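Local atomic coordinates of Lmo0740 protein (Listeria monocytogenes, PDB entry 4RFA), a protein that probably regulates transcription as a member of the Crp family, with an N-terminal domain of cyclic nucleotide-binding type and a C-terminal winged-helix DNA-binding domain. Residues A58-E63 with H95-M100; N70-F75 with A187-T192; R153-L158 with E207-N212; L177-N182 with K214-I219. All coordinates share one frame; numbering follows the deposited sequence. Where two conformers were deposited one is given.

How the interactions relate
From the N terminus, 58-63 opens interaction 1 and 70-75 opens interaction 2 before 95-100 closes the first, so the two cross; they share a sheet in which strand 58-62 lies beside 72-76, through bonds such as Ser73 N to Val60 O. Helix 150-165 then opens interaction 3 and 177-182 opens interaction 4. Interaction 2 closes next, at 187-192, tying the sheet of the N-terminal domain to the C-terminal domain. Segments 207-212 and 214-219 finally close interactions 3 and 4, which cross each other and interaction 2 and hold the C-terminal domain together. Interaction 1 precedes both in series, although it touches interaction 4 through Met100 and Phe180.

Interaction 1. Residues A58-E63 with H95-M100; sequences AAVELE and HSITVM
Glu61 sets its CG opposite the carbonyl carbon (chi1 -50°) and then runs on extended, which carries OE2 diagonally to the hydroxyl of Thr98. Glu63 starts in the same way but folds at its second torsion (chi2 -66°), and its carboxylate turns back over the neighbouring strand to Ser96. Both hydroxyls donate, yet the two bonds differ in approach. Thr98 OG1 reaches Glu61 OE2 from above the carboxylate plane at 3.0 Å, whereas Ser96 OG stands nearly in line with the C-O bond of Glu63 OE2, 2.7 Å away. Glu61 OE2 also forms a salt bridge with Arg188, and this second, charged partner would probably favour the ionised carboxylate.

Beneath these side chains run antiparallel strands with N-to-C directions 155° apart, part of the beta-roll of a cyclic nucleotide-binding-type domain, with 58-62 as the middle strand of three. Ala59 with Thr98 and Glu61 with Ser96 are the hydrogen-bonded pairs. The first is tight in both directions, Ala59 N to Thr98 O measuring 2.7 Å and Thr98 N to Ala59 O 2.8 Å. The second is uneven: Glu61 N to Ser96 O is 2.7 Å, Ser96 N to Glu61 O 3.3 Å.

Ala58, Val60, Leu62, His95, Ile97 and Val99 occupy the other face. The two branches of Val60 divide their work: CG1 meets His95 CB at 3.7 Å, the side chains crossing at about a right angle, while CG2 runs alongside Ile97, 4.1 Å from Ile97 CG1. Over one face of the His95 ring lies Leu62 CA, and Tyr140 of the second subunit meets the histidine edge-to-face.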
loop_
_atom_site.group_PDB
_atom_site.type_symbol
_atom_site.label_atom_id
_atom_site.label_comp_id
_atom_site.label_asym_id
_atom_site.label_seq_id
_atom_site.Cartn_x
_atom_site.Cartn_y
_atom_site.Cartn_z
ATOM N N ALA A 58 15.178 7.542 0.824
ATOM C CA ALA A 58 14.444 8.716 0.411
ATOM C C ALA A 58 13.118 8.786 1.129
ATOM O O ALA A 58 12.731 7.849 1.812
ATOM C CB ALA A 58 14.228 8.696 -1.101
ATOM N N ALA A 59 12.409 9.894 0.927
ATOM C CA ALA A 59 11.066 10.093 1.476
ATOM C C ALA A 59 10.104 10.454 0.407
ATOM O O ALA A 59 10.398 11.307 -0.435
ATOM C CB ALA A 59 11.074 11.214 2.517
ATOM N N VAL A 60 8.935 9.833 0.454
ATOM C CA VAL A 60 7.831 10.209 -0.415
ATOM C C VAL A 60 6.939 11.242 0.344
ATOM O O VAL A 60 6.398 10.957 1.410
ATOM C CB VAL A 60 6.999 8.964 -0.777
ATOM C CG1 VAL A 60 5.935 9.279 -1.791
ATOM C CG2 VAL A 60 7.900 7.825 -1.280
ATOM N N GLU A 61 6.727 12.400 -0.245
ATOM C CA GLU A 61 5.999 13.495 0.398
ATOM C C GLU A 61 4.566 13.656 -0.074
ATOM O O GLU A 61 4.311 13.607 -1.268
ATOM C CB GLU A 61 6.715 14.808 0.089
ATOM C CG GLU A 61 8.212 14.769 0.370
ATOM C CD GLU A 61 8.847 16.155 0.418
ATOM O OE1 GLU A 61 8.115 17.146 0.163
ATOM O OE2 GLU A 61 10.067 16.240 0.703
ATOM N N LEU A 62 3.649 13.923 0.860
ATOM C CA LEU A 62 2.280 14.338 0.520
ATOM C C LEU A 62 2.274 15.813 0.082
ATOM O O LEU A 62 2.449 16.729 0.910
ATOM C CB LEU A 62 1.312 14.116 1.701
ATOM C CG LEU A 62 -0.119 14.695 1.519
ATOM C CD1 LEU A 62 -0.705 14.392 0.142
ATOM C CD2 LEU A 62 -1.063 14.197 2.603
ATOM N N GLU A 63 2.037 16.036 -1.208
ATOM C CA GLU A 63 2.058 17.382 -1.769
ATOM C C GLU A 63 0.860 18.191 -1.267
ATOM O O GLU A 63 -0.295 17.804 -1.481
ATOM C CB GLU A 63 2.096 17.334 -3.303
ATOM C CG GLU A 63 3.387 16.740 -3.854
ATOM C CD GLU A 63 4.607 17.598 -3.560
ATOM O OE1 GLU A 63 4.450 18.824 -3.353
ATOM O OE2 GLU A 63 5.732 17.057 -3.546
ATOM N N HIS A 95 2.329 12.913 -5.069
ATOM C CA HIS A 95 3.439 12.750 -4.129
ATOM C C HIS A 95 4.761 13.035 -4.900
ATOM O O HIS A 95 4.814 12.872 -6.132
ATOM C CB HIS A 95 3.447 11.307 -3.553
ATOM C CG HIS A 95 2.394 11.025 -2.509
ATOM N ND1 HIS A 95 1.045 10.934 -2.799
ATOM C CD2 HIS A 95 2.506 10.752 -1.182
ATOM C CE1 HIS A 95 0.373 10.663 -1.695
ATOM N NE2 HIS A 95 1.238 10.548 -0.701
ATOM N N SER A 96 5.807 13.464 -4.188
ATOM C CA SER A 96 7.174 13.564 -4.768
ATOM C C SER A 96 8.206 12.874 -3.849
ATOM O O SER A 96 7.889 12.558 -2.710
ATOM C CB SER A 96 7.558 15.015 -5.002
ATOM O OG SER A 96 8.020 15.622 -3.819
ATOM N N ILE A 97 9.426 12.663 -4.339
ATOM C CA ILE A 97 10.384 11.751 -3.718
ATOM C C ILE A 97 11.722 12.408 -3.496
ATOM O O ILE A 97 12.361 12.769 -4.430
ATOM C CB ILE A 97 10.560 10.483 -4.586
ATOM C CG1 ILE A 97 9.208 9.775 -4.694
ATOM C CG2 ILE A 97 11.626 9.572 -3.984
ATOM C CD1 ILE A 97 9.147 8.568 -5.603
ATOM N N THR A 98 12.141 12.546 -2.239
ATOM C CA THR A 98 13.299 13.331 -1.871
ATOM C C THR A 98 14.307 12.478 -1.148
ATOM O O THR A 98 13.953 11.727 -0.236
ATOM C CB THR A 98 12.875 14.440 -0.896
ATOM O OG1 THR A 98 11.833 15.210 -1.491
ATOM C CG2 THR A 98 14.012 15.321 -0.496
ATOM N N VAL A 99 15.565 12.628 -1.517
ATOM C CA VAL A 99 16.644 11.882 -0.951
ATOM C C VAL A 99 16.920 12.430 0.421
ATOM O O VAL A 99 17.099 13.638 0.586
ATOM C CB VAL A 99 17.881 11.950 -1.856
ATOM C CG1 VAL A 99 19.075 11.277 -1.217
ATOM C CG2 VAL A 99 17.530 11.274 -3.186
HETATM N N MSE A 100 16.952 11.526 1.395
HETATM C CA MSE A 100 17.052 11.884 2.805
HETATM C C MSE A 100 18.411 11.694 3.400
HETATM O O MSE A 100 18.755 12.308 4.441
HETATM C CB MSE A 100 16.163 10.905 3.557
HETATM C CG MSE A 100 14.731 11.305 3.351
HETATM SE SE MSE A 100 14.347 12.628 4.736
HETATM C CE MSE A 100 14.049 14.200 3.573
#

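Interaction 2. Residues N70-F75 with A187-T192; sequences NYISIF and ARYCRT
Arg188 NE makes a nearly straight hydrogen bond to Asn70 O, 2.7 Å away with 168° at the hydrogen, and the carbonyl oxygen lies in the guanidinium plane. NH2 adds a weak bond to the same oxygen. In the backbone, Ile72 N donates to Arg188 O at 3.1 Å. In one of its two modelled conformers, Arg191 NH2 donates to Ser73 O on a lone pair in the carbonyl plane, a less certain bond.

The receiving oxygen of Arg188 belongs to the last turn of helix 183-189, in the helix-turn-helix of the C-terminal domain. That helix closes in a Schellman motif at Arg191, while on the sheet side Ser73 and Ile74 both face Val60 in a classic beta bulge.

A CH-pi contact forms at this helix end: Arg191 CA sits over the Tyr71 ring face, 3.7 Å from its centroid. Ile72 CD1 lies over one face of the charged Arg188 guanidinium. Apolar contacts are made by Tyr189, with Ile72 CG2 and Phe75. The two rings meet obliquely, planes at 53°, with Phe75 CE2 3.6 Å from Tyr189 CD1, over a face of the tyrosine. The Tyr189 hydroxyl is hydrogen-bonded to Asn160 of helix 150-165.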
loop_
_atom_site.group_PDB
_atom_site.type_symbol
_atom_site.label_atom_id
_atom_site.label_comp_id
_atom_site.label_asym_id
_atom_site.label_seq_id
_atom_site.Cartn_x
_atom_site.Cartn_y
_atom_site.Cartn_z
ATOM N N ASN A 70 6.107 19.640 3.526
ATOM C CA ASN A 70 5.145 18.614 3.406
ATOM C C ASN A 70 5.403 17.495 4.400
ATOM O O ASN A 70 6.533 17.227 4.799
ATOM C CB ASN A 70 5.192 18.001 2.023
ATOM C CG ASN A 70 4.692 18.944 0.928
ATOM O OD1 ASN A 70 3.771 19.746 1.128
ATOM N ND2 ASN A 70 5.258 18.785 -0.260
ATOM N N TYR A 71 4.325 16.813 4.731
ATOM C CA TYR A 71 4.393 15.583 5.470
ATOM C C TYR A 71 5.072 14.531 4.620
ATOM O O TYR A 71 5.124 14.619 3.401
ATOM C CB TYR A 71 2.980 15.118 5.798
ATOM C CG TYR A 71 2.223 16.004 6.763
ATOM C CD1 TYR A 71 2.880 16.731 7.746
ATOM C CD2 TYR A 71 0.826 16.073 6.719
ATOM C CE1 TYR A 71 2.181 17.518 8.652
ATOM C CE2 TYR A 71 0.110 16.853 7.629
ATOM C CZ TYR A 71 0.796 17.577 8.594
ATOM O OH TYR A 71 0.110 18.358 9.503
ATOM N N ILE A 72 5.544 13.493 5.273
ATOM C CA ILE A 72 6.171 12.374 4.593
ATOM C C ILE A 72 5.243 11.205 4.747
ATOM O O ILE A 72 4.861 10.860 5.877
ATOM C CB ILE A 72 7.495 12.030 5.261
ATOM C CG1 ILE A 72 8.484 13.165 5.039
ATOM C CG2 ILE A 72 7.984 10.653 4.818
ATOM C CD1 ILE A 72 9.706 13.114 5.961
ATOM N N SER A 73 4.890 10.593 3.626
ATOM C CA SER A 73 3.911 9.505 3.622
ATOM C C SER A 73 4.599 8.227 3.944
ATOM O O SER A 73 4.063 7.404 4.654
ATOM C CB SER A 73 3.259 9.362 2.217
ATOM O OG SER A 73 2.644 10.601 1.871
ATOM N N ILE A 74 5.783 8.023 3.377
ATOM C CA ILE A 74 6.498 6.773 3.633
ATOM C C ILE A 74 7.941 6.945 3.229
ATOM O O ILE A 74 8.216 7.791 2.397
ATOM C CB ILE A 74 5.804 5.592 2.835
ATOM C CG1 ILE A 74 6.363 4.226 3.215
ATOM C CG2 ILE A 74 5.878 5.837 1.358
ATOM C CD1 ILE A 74 5.478 3.060 2.725
ATOM N N PHE A 75 8.845 6.143 3.797
ATOM C CA PHE A 75 10.213 6.130 3.367
ATOM C C PHE A 75 10.481 5.080 2.296
ATOM O O PHE A 75 9.822 4.092 2.252
ATOM C CB PHE A 75 11.120 5.914 4.566
ATOM C CG PHE A 75 11.119 7.080 5.498
ATOM C CD1 PHE A 75 11.878 8.212 5.204
ATOM C CD2 PHE A 75 10.288 7.107 6.594
ATOM C CE1 PHE A 75 11.840 9.337 6.020
ATOM C CE2 PHE A 75 10.227 8.241 7.424
ATOM C CZ PHE A 75 10.998 9.364 7.130
ATOM N N ALA A 187 8.486 14.638 12.881
ATOM C CA ALA A 187 7.240 15.351 12.864
ATOM C C ALA A 187 6.488 15.238 11.545
ATOM O O ALA A 187 5.241 15.153 11.521
ATOM C CB ALA A 187 7.445 16.804 13.174
ATOM N N ARG A 188 7.223 15.327 10.450
ATOM C CA ARG A 188 6.629 15.213 9.144
ATOM C C ARG A 188 6.073 13.825 8.928
ATOM O O ARG A 188 4.982 13.692 8.344
ATOM C CB ARG A 188 7.610 15.598 8.058
ATOM C CG ARG A 188 8.016 17.067 8.156
ATOM C CD ARG A 188 9.232 17.363 7.331
ATOM N NE ARG A 188 8.950 17.188 5.936
ATOM C CZ ARG A 188 9.890 16.961 5.043
ATOM N NH1 ARG A 188 11.166 16.902 5.436
ATOM N NH2 ARG A 188 9.552 16.804 3.786
ATOM N N TYR A 189 6.754 12.794 9.442
ATOM C CA TYR A 189 6.290 11.425 9.255
ATOM C C TYR A 189 5.097 11.134 10.150
ATOM O O TYR A 189 4.210 10.311 9.812
ATOM C CB TYR A 189 7.436 10.478 9.476
ATOM C CG TYR A 189 7.144 8.987 9.362
ATOM C CD1 TYR A 189 6.758 8.389 8.178
ATOM C CD2 TYR A 189 7.383 8.157 10.454
ATOM C CE1 TYR A 189 6.582 7.004 8.079
ATOM C CE2 TYR A 189 7.195 6.782 10.366
ATOM C CZ TYR A 189 6.789 6.215 9.180
ATOM O OH TYR A 189 6.600 4.868 9.208
ATOM N N CYS A 190 5.085 11.771 11.319
ATOM C CA CYS A 190 3.949 11.665 12.238
ATOM C C CYS A 190 2.785 12.576 11.903
ATOM O O CYS A 190 1.770 12.533 12.574
ATOM C CB CYS A 190 4.366 11.890 13.699
ATOM S SG CYS A 190 5.486 10.610 14.261
ATOM N N ARG A 191 2.977 13.407 10.892
ATOM C CA ARG A 191 1.954 14.306 10.421
ATOM C C ARG A 191 1.436 15.153 11.629
ATOM O O ARG A 191 0.259 15.123 12.018
ATOM C CB ARG A 191 0.917 13.467 9.630
ATOM C CG ARG A 191 1.562 12.446 8.627
ATOM C CD ARG A 191 0.500 11.801 7.727
ATOM N NE ARG A 191 0.751 10.635 6.814
ATOM C CZ ARG A 191 1.727 9.715 6.804
ATOM N NH1 ARG A 191 2.715 9.696 7.681
ATOM N NH2 ARG A 191 1.651 8.726 5.865
ATOM N N THR A 192 2.392 15.826 12.272
ATOM C CA THR A 192 2.144 16.806 13.321
ATOM C C THR A 192 3.246 17.905 13.322
ATOM O O THR A 192 4.075 17.936 12.442
ATOM C CB THR A 192 2.101 16.133 14.676
ATOM O OG1 THR A 192 1.554 17.042 15.605
ATOM C CG2 THR A 192 3.486 15.678 15.143
#

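Interaction 3. Residues R153-L158 with E207-N212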
loop_
_atom_site.group_PDB
_atom_site.type_symbol
_atom_site.label_atom_id
_atom_site.label_comp_id
_atom_site.label_asym_id
_atom_site.label_seq_id
_atom_site.Cartn_x
_atom_site.Cartn_y
_atom_site.Cartn_z
ATOM N N ARG A 153 0.499 8.106 17.377
ATOM C CA ARG A 153 1.245 8.033 16.130
ATOM C C ARG A 153 2.757 7.977 16.310
ATOM O O ARG A 153 3.450 7.276 15.579
ATOM C CB ARG A 153 0.897 9.220 15.253
ATOM C CG ARG A 153 -0.530 9.153 14.757
ATOM C CD ARG A 153 -0.811 9.961 13.524
ATOM N NE ARG A 153 -0.525 11.395 13.625
ATOM C CZ ARG A 153 -1.378 12.337 14.020
ATOM N NH1 ARG A 153 -2.611 12.032 14.461
ATOM N NH2 ARG A 153 -0.993 13.606 13.971
ATOM N N ILE A 154 3.286 8.707 17.287
ATOM C CA ILE A 154 4.736 8.761 17.443
ATOM C C ILE A 154 5.294 7.414 17.899
ATOM O O ILE A 154 6.365 6.979 17.452
ATOM C CB ILE A 154 5.161 9.924 18.368
ATOM C CG1 ILE A 154 6.673 10.138 18.279
ATOM C CG2 ILE A 154 4.741 9.707 19.818
ATOM C CD1 ILE A 154 7.129 11.354 19.034
ATOM N N TYR A 155 4.580 6.729 18.782
ATOM C CA TYR A 155 4.999 5.363 19.136
ATOM C C TYR A 155 5.035 4.471 17.929
ATOM O O TYR A 155 5.969 3.709 17.747
ATOM C CB TYR A 155 4.011 4.767 20.145
ATOM C CG TYR A 155 4.393 5.018 21.615
ATOM C CD1 TYR A 155 5.419 4.296 22.190
ATOM C CD2 TYR A 155 3.719 5.930 22.407
ATOM C CE1 TYR A 155 5.783 4.460 23.520
ATOM C CE2 TYR A 155 4.054 6.094 23.752
ATOM C CZ TYR A 155 5.114 5.365 24.284
ATOM O OH TYR A 155 5.528 5.470 25.582
HETATM N N MSE A 156 3.964 4.518 17.134
HETATM C CA MSE A 156 3.818 3.644 15.988
HETATM C C MSE A 156 4.857 4.012 14.979
HETATM O O MSE A 156 5.438 3.121 14.403
HETATM C CB MSE A 156 2.449 3.757 15.280
HETATM C CG MSE A 156 1.371 3.195 16.193
HETATM SE SE MSE A 156 -0.442 3.624 15.481
HETATM C CE MSE A 156 -0.233 2.392 13.979
ATOM N N ALA A 157 5.079 5.308 14.735
ATOM C CA ALA A 157 6.162 5.713 13.841
ATOM C C ALA A 157 7.536 5.146 14.288
ATOM O O ALA A 157 8.300 4.599 13.502
ATOM C CB ALA A 157 6.231 7.226 13.753
ATOM N N LEU A 158 7.902 5.377 15.533
ATOM C CA LEU A 158 9.235 5.013 15.971
ATOM C C LEU A 158 9.392 3.522 15.937
ATOM O O LEU A 158 10.481 3.017 15.643
ATOM C CB LEU A 158 9.489 5.522 17.378
ATOM C CG LEU A 158 9.790 7.007 17.435
ATOM C CD1 LEU A 158 9.773 7.493 18.873
ATOM C CD2 LEU A 158 11.113 7.348 16.750
ATOM N N GLU A 207 8.610 7.737 29.836
ATOM C CA GLU A 207 8.047 6.408 29.821
ATOM C C GLU A 207 9.044 5.304 29.463
ATOM O O GLU A 207 8.671 4.154 29.280
ATOM C CB GLU A 207 6.900 6.414 28.836
ATOM C CG GLU A 207 5.793 7.371 29.246
ATOM C CD GLU A 207 4.772 7.577 28.142
ATOM O OE1 GLU A 207 4.992 7.091 27.008
ATOM O OE2 GLU A 207 3.739 8.216 28.409
ATOM N N GLU A 208 10.307 5.673 29.313
ATOM C CA GLU A 208 11.393 4.732 29.044
ATOM C C GLU A 208 11.274 4.021 27.727
ATOM O O GLU A 208 11.906 3.004 27.520
ATOM C CB GLU A 208 11.594 3.762 30.192
ATOM C CG GLU A 208 11.795 4.506 31.507
ATOM C CD GLU A 208 12.331 3.662 32.638
ATOM O OE1 GLU A 208 12.912 2.598 32.371
ATOM O OE2 GLU A 208 12.190 4.094 33.803
ATOM N N PHE A 209 10.515 4.587 26.794
ATOM C CA PHE A 209 10.517 4.083 25.416
ATOM C C PHE A 209 11.794 4.486 24.691
ATOM O O PHE A 209 12.446 3.689 23.997
ATOM C CB PHE A 209 9.315 4.642 24.668
ATOM C CG PHE A 209 9.124 4.048 23.299
ATOM C CD1 PHE A 209 8.580 2.784 23.151
ATOM C CD2 PHE A 209 9.464 4.760 22.163
ATOM C CE1 PHE A 209 8.372 2.245 21.899
ATOM C CE2 PHE A 209 9.276 4.215 20.893
ATOM C CZ PHE A 209 8.730 2.955 20.758
ATOM N N LEU A 210 12.134 5.746 24.866
ATOM C CA LEU A 210 13.277 6.381 24.222
ATOM C C LEU A 210 14.358 6.629 25.276
ATOM O O LEU A 210 14.063 7.143 26.345
ATOM C CB LEU A 210 12.780 7.729 23.699
ATOM C CG LEU A 210 12.950 8.146 22.252
ATOM C CD1 LEU A 210 12.833 6.984 21.295
ATOM C CD2 LEU A 210 11.953 9.233 21.989
ATOM N N ILE A 211 15.606 6.309 24.964
ATOM C CA ILE A 211 16.680 6.549 25.893
ATOM C C ILE A 211 16.984 8.031 26.040
ATOM O O ILE A 211 17.269 8.491 27.156
ATOM C CB ILE A 211 17.980 5.861 25.469
ATOM C CG1 ILE A 211 17.771 4.347 25.243
ATOM C CG2 ILE A 211 19.061 6.146 26.490
ATOM C CD1 ILE A 211 17.213 3.563 26.420
ATOM N N ASN A 212 16.984 8.759 24.918
ATOM C CA ASN A 212 17.184 10.211 24.917
ATOM C C ASN A 212 16.225 10.938 23.986
ATOM O O ASN A 212 15.798 10.391 23.011
ATOM C CB ASN A 212 18.618 10.553 24.465
ATOM C CG ASN A 212 19.120 11.883 25.043
ATOM O OD1 ASN A 212 18.450 12.517 25.864
ATOM N ND2 ASN A 212 20.315 12.285 24.648
#
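Phe209 packs between Tyr155 and Leu158, joining helix 150-165 of the winged-helix domain to the loop that leaves helix 194-206, the second helix of its helix-turn-helix. The loop begins with a Schellman motif at Glu208, so the phenylalanine comes directly after the helix end and its CB points back toward helix 150-165.

Followed outward, the side chain meets Tyr155 from its first atom. Phe209 CB lies 3.7 Å from Tyr155 CE1. The first torsion (chi1 -173°) places CG opposite the backbone N, and from there the ring slides past the tyrosine in the opposite direction. CG and CD1 both lie close to Tyr155 CE1, the latter at 3.3 Å. Farther out, Phe209 CE1 meets Tyr155 CD1 at 3.6 Å, and CZ still feels that same atom. The pair is T-shaped: an edge of Tyr155 is directed at the face of Phe209, with ring planes at 73° and centroids 4.6 Å apart. On the ring's other side Phe209 CD2 still lies near Tyr155 CE1, but CE2 touches Leu158 CB at 3.8 Å, with that methylene at the ring's edge, near its plane.

Glu207 also approaches Tyr155, its carboxylate nearly coplanar with the phenol ring, but the modelled spacing of the two polar ends is too short to be trusted. The firmer polar link of this glutamate is a salt bridge from OE2 to Lys151. Leu204 of helix 194-206 touches both Tyr155 and Leu158. Beyond the phenylalanine, the leucines cross at about a right angle, Leu158 CD1 standing 3.9 Å from Leu210 CD1.

Interaction 4. Residues L177-N182 with K214-I219; sequences LPNFIN and KSPYRI
Leu177 lies at the apolar centre, its two methyls directed to different partners: CD2 meets Ile219 CD1 at 4.1 Å, and CD1 rests near Tyr217 CB, at the edge of the tyrosine ring. With chi1 at -62°, Tyr217 sets CG beside its backbone N, and the ring then reaches along the loop to Ile181. There the side chains cross at about a right angle, Ile181 CG2 lying in the ring plane 4.0 Å from Tyr217 CD2. Leu158 of helix 150-165 packs against Leu177 and Leu186 against Tyr217.

Farther out the backbones engage. Leu177 N donates to Tyr217 O at 2.9 Å. Pro216, which follows a cis peptide bond, brings its CB to 3.2 Å from Leu177 O. A single water bridges the strands' continuation: it accepts from Tyr217 N at 2.9 Å and donates to Pro178 O and Ile181 O, so three backbone groups share one molecule where the chains no longer bond directly.

At the polar edge Ser215 CB approaches Ile181 O, and its hydroxyl lies beside Asn182 CB. Asn182 itself serves as N-cap, OD1 accepting from Val185 N of helix 183-189. A small sheet whose strands lead into and return from a helix-turn-helix, here 174-176 and 218-220, is characteristic of the winged-helix domain of Crp-type regulators.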
loop_
_atom_site.group_PDB
_atom_site.type_symbol
_atom_site.label_atom_id
_atom_site.label_comp_id
_atom_site.label_asym_id
_atom_site.label_seq_id
_atom_site.Cartn_x
_atom_site.Cartn_y
_atom_site.Cartn_z
ATOM N N LEU A 177 18.213 4.571 15.345
ATOM C CA LEU A 177 17.682 4.967 14.045
ATOM C C LEU A 177 18.734 5.813 13.302
ATOM O O LEU A 177 19.506 6.510 13.921
ATOM C CB LEU A 177 16.388 5.770 14.193
ATOM C CG LEU A 177 15.172 5.105 14.844
ATOM C CD1 LEU A 177 13.989 6.037 14.749
ATOM C CD2 LEU A 177 14.828 3.746 14.247
ATOM N N PRO A 178 18.688 5.813 11.967
ATOM C CA PRO A 178 19.590 6.676 11.203
ATOM C C PRO A 178 19.538 8.144 11.577
ATOM O O PRO A 178 18.503 8.685 11.975
ATOM C CB PRO A 178 19.081 6.537 9.766
ATOM C CG PRO A 178 18.354 5.264 9.742
ATOM C CD PRO A 178 17.704 5.147 11.086
ATOM N N ASN A 179 20.658 8.778 11.312
ATOM C CA ASN A 179 20.924 10.146 11.636
ATOM C C ASN A 179 19.958 11.112 10.993
ATOM O O ASN A 179 19.628 12.135 11.583
ATOM C CB ASN A 179 22.321 10.476 11.143
ATOM C CG ASN A 179 22.910 11.663 11.848
ATOM O OD1 ASN A 179 23.195 12.688 11.230
ATOM N ND2 ASN A 179 23.093 11.536 13.151
ATOM N N PHE A 180 19.515 10.804 9.777
ATOM C CA PHE A 180 18.603 11.691 9.067
ATOM C C PHE A 180 17.185 11.780 9.700
ATOM O O PHE A 180 16.443 12.704 9.414
ATOM C CB PHE A 180 18.549 11.345 7.562
ATOM C CG PHE A 180 17.831 10.058 7.258
ATOM C CD1 PHE A 180 16.452 10.027 7.177
ATOM C CD2 PHE A 180 18.551 8.886 7.039
ATOM C CE1 PHE A 180 15.782 8.849 6.875
ATOM C CE2 PHE A 180 17.902 7.705 6.759
ATOM C CZ PHE A 180 16.506 7.678 6.690
ATOM N N ILE A 181 16.815 10.833 10.544
ATOM C CA ILE A 181 15.600 10.941 11.343
ATOM C C ILE A 181 15.847 11.855 12.561
ATOM O O ILE A 181 16.333 11.404 13.636
ATOM C CB ILE A 181 15.084 9.593 11.845
ATOM C CG1 ILE A 181 14.961 8.547 10.718
ATOM C CG2 ILE A 181 13.720 9.794 12.541
ATOM C CD1 ILE A 181 13.910 8.811 9.697
ATOM N N ASN A 182 15.567 13.139 12.355
ATOM C CA ASN A 182 15.596 14.143 13.404
ATOM C C ASN A 182 14.198 14.563 13.733
ATOM O O ASN A 182 13.175 14.035 13.196
ATOM C CB ASN A 182 16.432 15.375 13.003
ATOM C CG ASN A 182 15.999 15.991 11.677
ATOM O OD1 ASN A 182 14.893 15.802 11.211
ATOM N ND2 ASN A 182 16.874 16.759 11.091
ATOM N N LYS A 214 17.076 13.231 22.040
ATOM C CA LYS A 214 17.969 13.759 21.059
ATOM C C LYS A 214 18.287 12.735 19.951
ATOM O O LYS A 214 18.600 11.588 20.230
ATOM C CB LYS A 214 19.253 14.015 21.826
ATOM C CG LYS A 214 20.211 14.975 21.209
ATOM C CD LYS A 214 21.633 14.588 21.605
ATOM C CE LYS A 214 22.529 15.786 21.622
ATOM N NZ LYS A 214 22.183 16.701 20.497
ATOM N N SER A 215 18.297 13.151 18.697
ATOM C CA SER A 215 18.673 12.208 17.636
ATOM C C SER A 215 20.190 12.020 17.515
ATOM O O SER A 215 20.973 12.926 17.816
ATOM C CB SER A 215 18.079 12.606 16.288
ATOM O OG SER A 215 18.298 13.967 16.024
ATOM N N PRO A 216 20.613 10.848 17.035
ATOM C CA PRO A 216 19.774 9.740 16.546
ATOM C C PRO A 216 18.990 9.046 17.651
ATOM O O PRO A 216 19.499 8.846 18.761
ATOM C CB PRO A 216 20.762 8.772 15.882
ATOM C CG PRO A 216 22.141 9.285 16.186
ATOM C CD PRO A 216 22.053 10.632 16.847
ATOM N N TYR A 217 17.750 8.696 17.359
ATOM C CA TYR A 217 16.869 8.135 18.363
ATOM C C TYR A 217 17.288 6.717 18.710
ATOM O O TYR A 217 17.561 5.887 17.831
ATOM C CB TYR A 217 15.432 8.182 17.867
ATOM C CG TYR A 217 15.007 9.601 17.643
ATOM C CD1 TYR A 217 15.032 10.505 18.692
ATOM C CD2 TYR A 217 14.674 10.073 16.386
ATOM C CE1 TYR A 217 14.683 11.823 18.513
ATOM C CE2 TYR A 217 14.320 11.416 16.201
ATOM C CZ TYR A 217 14.332 12.273 17.275
ATOM O OH TYR A 217 13.993 13.595 17.150
ATOM N N ARG A 218 17.338 6.464 20.016
ATOM C CA ARG A 218 17.695 5.169 20.562
ATOM C C ARG A 218 16.476 4.664 21.311
ATOM O O ARG A 218 15.983 5.322 22.204
ATOM C CB ARG A 218 18.866 5.320 21.526
ATOM C CG ARG A 218 20.138 5.803 20.870
ATOM C CD ARG A 218 21.184 6.266 21.883
ATOM N NE ARG A 218 22.481 6.436 21.221
ATOM C CZ ARG A 218 23.452 5.519 21.137
ATOM N NH1 ARG A 218 23.342 4.318 21.709
ATOM N NH2 ARG A 218 24.571 5.817 20.482
ATOM N N ILE A 219 16.001 3.492 20.930
ATOM C CA ILE A 219 14.742 2.992 21.401
ATOM C C ILE A 219 15.063 1.815 22.276
ATOM O O ILE A 219 15.847 0.953 21.880
ATOM C CB ILE A 219 13.834 2.533 20.247
ATOM C CG1 ILE A 219 13.422 3.722 19.383
ATOM C CG2 ILE A 219 12.579 1.857 20.780
ATOM C CD1 ILE A 219 13.125 3.306 17.954
HETATM O O HOH W 1 17.281 9.290 14.559
#